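Local coordinates for protein Pab-dependent poly(a)-specific ribonuclease subunit PAN2 (Neurospora crassa, PDB 4CZX) that forms the beta-propeller domain of the catalytic subunit of the PAN deadenylation complex, which probably shortens the poly(A) tails of cytoplasmic mRNAs, at residues L42-Q47 with H309-W314; S53-G56 with R61-A64. One frame throughout, in Å; residues are numbered along the deposited sequence.

Contact 1: residues L42-Q47 with H309-W314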
# COMPACT_ATOMS: atom_id res chain seq x y z
N LEU A 42 -20.41 -25.98 -3.83
CA LEU A 42 -19.27 -26.57 -4.54
C LEU A 42 -18.04 -25.70 -4.29
O LEU A 42 -18.08 -24.48 -4.48
CB LEU A 42 -19.55 -26.68 -6.03
CG LEU A 42 -18.42 -27.28 -6.89
CD1 LEU A 42 -18.23 -28.77 -6.60
CD2 LEU A 42 -18.68 -27.05 -8.36
N TRP A 43 -16.95 -26.33 -3.85
CA TRP A 43 -15.71 -25.62 -3.57
C TRP A 43 -14.66 -25.84 -4.66
O TRP A 43 -14.48 -26.97 -5.14
CB TRP A 43 -15.16 -26.06 -2.22
CG TRP A 43 -16.01 -25.58 -1.07
CD1 TRP A 43 -17.13 -26.19 -0.57
CD2 TRP A 43 -15.84 -24.38 -0.31
NE1 TRP A 43 -17.65 -25.45 0.47
CE2 TRP A 43 -16.87 -24.33 0.65
CE3 TRP A 43 -14.90 -23.34 -0.33
CZ2 TRP A 43 -17.00 -23.29 1.58
CZ3 TRP A 43 -15.02 -22.30 0.59
CH2 TRP A 43 -16.06 -22.28 1.53
N ILE A 44 -13.98 -24.76 -5.04
CA ILE A 44 -12.96 -24.80 -6.11
C ILE A 44 -11.67 -24.16 -5.60
O ILE A 44 -11.71 -23.08 -5.01
CB ILE A 44 -13.44 -24.05 -7.38
CG1 ILE A 44 -14.80 -24.59 -7.83
CG2 ILE A 44 -12.38 -24.08 -8.50
CD1 ILE A 44 -15.38 -23.86 -9.02
N GLY A 45 -10.53 -24.82 -5.80
CA GLY A 45 -9.27 -24.25 -5.37
C GLY A 45 -8.42 -23.73 -6.53
O GLY A 45 -8.55 -24.23 -7.65
N THR A 46 -7.58 -22.73 -6.27
CA THR A 46 -6.65 -22.20 -7.28
C THR A 46 -5.22 -22.66 -7.04
O THR A 46 -4.89 -23.19 -5.98
CB THR A 46 -6.61 -20.63 -7.32
OG1 THR A 46 -5.82 -20.13 -6.23
CG2 THR A 46 -8.01 -20.01 -7.28
N GLN A 47 -4.35 -22.40 -8.02
CA GLN A 47 -2.97 -22.83 -7.97
C GLN A 47 -2.14 -22.06 -6.94
O GLN A 47 -0.96 -22.35 -6.75
CB GLN A 47 -2.32 -22.70 -9.37
CG GLN A 47 -2.98 -23.56 -10.45
CD GLN A 47 -2.84 -25.04 -10.17
OE1 GLN A 47 -1.88 -25.45 -9.51
NE2 GLN A 47 -3.81 -25.84 -10.64
N HIS A 309 -10.03 -23.10 -17.20
CA HIS A 309 -10.53 -22.45 -15.97
C HIS A 309 -12.05 -22.55 -15.76
O HIS A 309 -12.60 -21.90 -14.86
CB HIS A 309 -10.12 -20.96 -15.92
CG HIS A 309 -8.63 -20.74 -15.88
ND1 HIS A 309 -8.05 -19.78 -15.07
CD2 HIS A 309 -7.62 -21.32 -16.57
CE1 HIS A 309 -6.74 -19.80 -15.25
NE2 HIS A 309 -6.45 -20.72 -16.16
N ASN A 310 -12.75 -23.36 -16.55
CA ASN A 310 -14.19 -23.51 -16.34
C ASN A 310 -14.51 -24.63 -15.38
O ASN A 310 -13.85 -25.66 -15.39
CB ASN A 310 -14.91 -23.79 -17.66
CG ASN A 310 -14.58 -22.80 -18.74
OD1 ASN A 310 -14.94 -21.63 -18.64
ND2 ASN A 310 -13.89 -23.26 -19.78
N THR A 311 -15.52 -24.42 -14.54
CA THR A 311 -16.11 -25.52 -13.80
C THR A 311 -17.59 -25.59 -14.14
O THR A 311 -18.30 -24.58 -14.07
CB THR A 311 -15.92 -25.39 -12.29
OG1 THR A 311 -14.53 -25.51 -11.98
CG2 THR A 311 -16.69 -26.48 -11.55
N TYR A 312 -18.04 -26.79 -14.51
CA TYR A 312 -19.40 -27.04 -14.96
C TYR A 312 -20.13 -27.92 -13.98
O TYR A 312 -19.53 -28.80 -13.36
CB TYR A 312 -19.43 -27.73 -16.33
CG TYR A 312 -18.64 -27.06 -17.42
CD1 TYR A 312 -17.28 -27.30 -17.58
CD2 TYR A 312 -19.26 -26.21 -18.32
CE1 TYR A 312 -16.56 -26.70 -18.59
CE2 TYR A 312 -18.55 -25.61 -19.34
CZ TYR A 312 -17.19 -25.86 -19.47
OH TYR A 312 -16.47 -25.25 -20.48
N VAL A 313 -21.44 -27.70 -13.84
CA VAL A 313 -22.28 -28.66 -13.13
C VAL A 313 -23.29 -29.23 -14.11
O VAL A 313 -23.97 -28.48 -14.82
CB VAL A 313 -23.02 -28.02 -11.94
CG1 VAL A 313 -24.14 -28.94 -11.43
CG2 VAL A 313 -22.04 -27.73 -10.82
N TRP A 314 -23.35 -30.56 -14.17
CA TRP A 314 -24.28 -31.26 -15.03
C TRP A 314 -25.22 -32.11 -14.18
O TRP A 314 -24.88 -32.49 -13.05
CB TRP A 314 -23.54 -32.15 -16.04
CG TRP A 314 -22.92 -31.40 -17.19
CD1 TRP A 314 -21.81 -30.62 -17.16
CD2 TRP A 314 -23.38 -31.39 -18.55
NE1 TRP A 314 -21.55 -30.11 -18.42
CE2 TRP A 314 -22.50 -30.58 -19.29
CE3 TRP A 314 -24.46 -32.00 -19.22
CZ2 TRP A 314 -22.66 -30.34 -20.65
CZ3 TRP A 314 -24.62 -31.76 -20.57
CH2 TRP A 314 -23.73 -30.95 -21.28
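No aromatic ring or amide side chain has a face or edge in this meeting of Leu42 and Ile44 with Thr311 and Val313; it is made of aliphatic branches and one hydroxyl-bearing side chain. Thr311 lies at the centre. Its CG2, anti to the backbone N, meets Leu42 CD2 tip to tip at 3.8 Å. Ile44 comes tip to tip at the same residue, its CD1 standing 3.5 Å from Thr311 OG1 and 3.7 Å from Thr311 CB, so the terminal methyl touches the root of the fork as well as its polar arm. Leu42 CD2 also reaches Val313 CG2 at 4.2 Å, which extends the apolar seam two residues along the strand. No hydrogen bond crosses between the segments, whose strand axes run nearly antiparallel, at 163°, and come no closer than 10.1 Å. This is the spacing of adjacent blades in a beta propeller: 42-45 belongs to the blade of the predicted first WD repeat, whereas 310-314 lies in the blade where N-terminal strand 10-16 pairs with the chain's last strand and closes the ring. Ala303 and Val15 of that closing blade add to the buried interface, touching Leu42 and Ile44 respectively.

Contact 2: residues S53-G56 with R61-A64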
# COMPACT_ATOMS: atom_id res chain seq x y z
N SER A 53 -16.31 -20.72 -3.02
CA SER A 53 -17.51 -21.55 -2.86
C SER A 53 -18.66 -21.00 -3.69
O SER A 53 -18.79 -19.78 -3.86
CB SER A 53 -17.92 -21.64 -1.38
OG SER A 53 -18.43 -20.40 -0.91
N PHE A 54 -19.47 -21.92 -4.21
CA PHE A 54 -20.57 -21.59 -5.13
C PHE A 54 -21.84 -22.38 -4.81
O PHE A 54 -21.77 -23.59 -4.53
CB PHE A 54 -20.12 -21.83 -6.57
CG PHE A 54 -18.89 -21.05 -6.95
CD1 PHE A 54 -17.62 -21.57 -6.73
CD2 PHE A 54 -19.00 -19.78 -7.50
CE1 PHE A 54 -16.49 -20.84 -7.07
CE2 PHE A 54 -17.87 -19.04 -7.84
CZ PHE A 54 -16.61 -19.58 -7.62
N ILE A 55 -22.99 -21.71 -4.86
CA ILE A 55 -24.26 -22.29 -4.40
C ILE A 55 -25.12 -22.85 -5.52
O ILE A 55 -25.37 -22.17 -6.52
CB ILE A 55 -25.15 -21.25 -3.67
CG1 ILE A 55 -24.37 -20.51 -2.59
CG2 ILE A 55 -26.41 -21.91 -3.09
CD1 ILE A 55 -25.05 -19.21 -2.16
N GLY A 56 -25.58 -24.08 -5.33
CA GLY A 56 -26.61 -24.63 -6.19
C GLY A 56 -26.10 -24.98 -7.57
O GLY A 56 -24.92 -24.83 -7.87
N ARG A 61 -22.05 -17.36 -6.76
CA ARG A 61 -20.92 -17.14 -5.87
C ARG A 61 -21.35 -16.99 -4.40
O ARG A 61 -22.31 -16.28 -4.10
CB ARG A 61 -20.15 -15.90 -6.32
CG ARG A 61 -19.19 -15.38 -5.27
CD ARG A 61 -19.60 -14.00 -4.81
NE ARG A 61 -18.85 -12.96 -5.50
CZ ARG A 61 -19.07 -11.66 -5.37
NH1 ARG A 61 -20.04 -11.23 -4.57
NH2 ARG A 61 -18.32 -10.79 -6.04
N PHE A 62 -20.63 -17.64 -3.49
CA PHE A 62 -20.96 -17.48 -2.07
C PHE A 62 -19.82 -16.79 -1.34
O PHE A 62 -19.87 -15.58 -1.14
CB PHE A 62 -21.28 -18.84 -1.41
CG PHE A 62 -21.65 -18.72 0.05
CD1 PHE A 62 -22.61 -17.81 0.47
CD2 PHE A 62 -21.03 -19.51 1.01
CE1 PHE A 62 -22.95 -17.69 1.81
CE2 PHE A 62 -21.36 -19.39 2.36
CZ PHE A 62 -22.32 -18.47 2.75
N THR A 63 -18.79 -17.53 -0.96
CA THR A 63 -17.65 -16.94 -0.29
C THR A 63 -16.36 -17.27 -1.02
O THR A 63 -16.31 -18.16 -1.86
CB THR A 63 -17.52 -17.40 1.17
OG1 THR A 63 -17.51 -18.84 1.22
CG2 THR A 63 -18.69 -16.87 2.04
N ALA A 64 -15.30 -16.53 -0.70
CA ALA A 64 -14.00 -16.79 -1.30
C ALA A 64 -12.91 -16.17 -0.45
O ALA A 64 -13.06 -15.03 0.02
CB ALA A 64 -13.95 -16.25 -2.74
O HOH W 1 -16.89 -17.68 -4.59
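Ser53 OG and Thr63 OG1 are both tucked between their own backbone N and carbonyl carbon (chi1 70° and 54°), which turns the two hydroxyls to within 2.8 Å of each other. Ser53 OG also has Thr63 O at 3.2 Å, and its single proton could serve either acceptor, while Thr63 OG1 is hydrogen-bonded in addition to the carbonyl of Arg98. On the backbone, Ser53 N gives an almost straight bond (173°) to Thr63 O at 2.8 Å, but Ser53 O takes its bond from Phe62 N, also at 2.8 Å. One residue thus faces two on the partner strand, a beta bulge at Phe62-Thr63, and a water donates to both Ser53 O and Thr63 O across the widened step. The same water sits over one face of the Phe54 ring, toward its rim, and Phe54 CD2 approaches Arg61 CA at 3.6 Å in the neighbouring non-hydrogen-bonded pair. Replacing Phe54 by an alanine is likely to remove the ring surface lying against this water and Arg61 CA, open a gap there, and leave Tyr17 without its edge-to-face partner. On the other face of the sheet, Ser53 OG lies at the edge of the Phe62 ring, 3.4 Å from Phe62 CD2, and Ile55 CG1 packs on Phe62 CB at 3.7 Å. A chain of another protein packs on Phe62 and Thr63 and makes backbone hydrogen bonds with Ala64. Strands 50-55 and 60-66 form the outer hairpin of a four-stranded blade, as in WD-type beta propellers.

How the contacts relate
Along the chain the order is 42-47, 53-56, 61-64, 309-314, so the hairpin of contact 2 falls between the two segments that contact 1 brings together. Their centres are 11 Å apart, on the same side of the chain's centre. Both use the sheet of strands 32-35, 41-45, 50-55 and 60-66: contact 1 ties its second strand to the neighbouring, ring-closing blade, and contact 2 joins its third and fourth strands. They touch directly through a probable hydrogen bond from Leu42 N to Phe54 O (2.8 Å) and through Ile44 CD1 against Phe54 CE1. One blade therefore connects the ring closure to the edge met by another protein's chain.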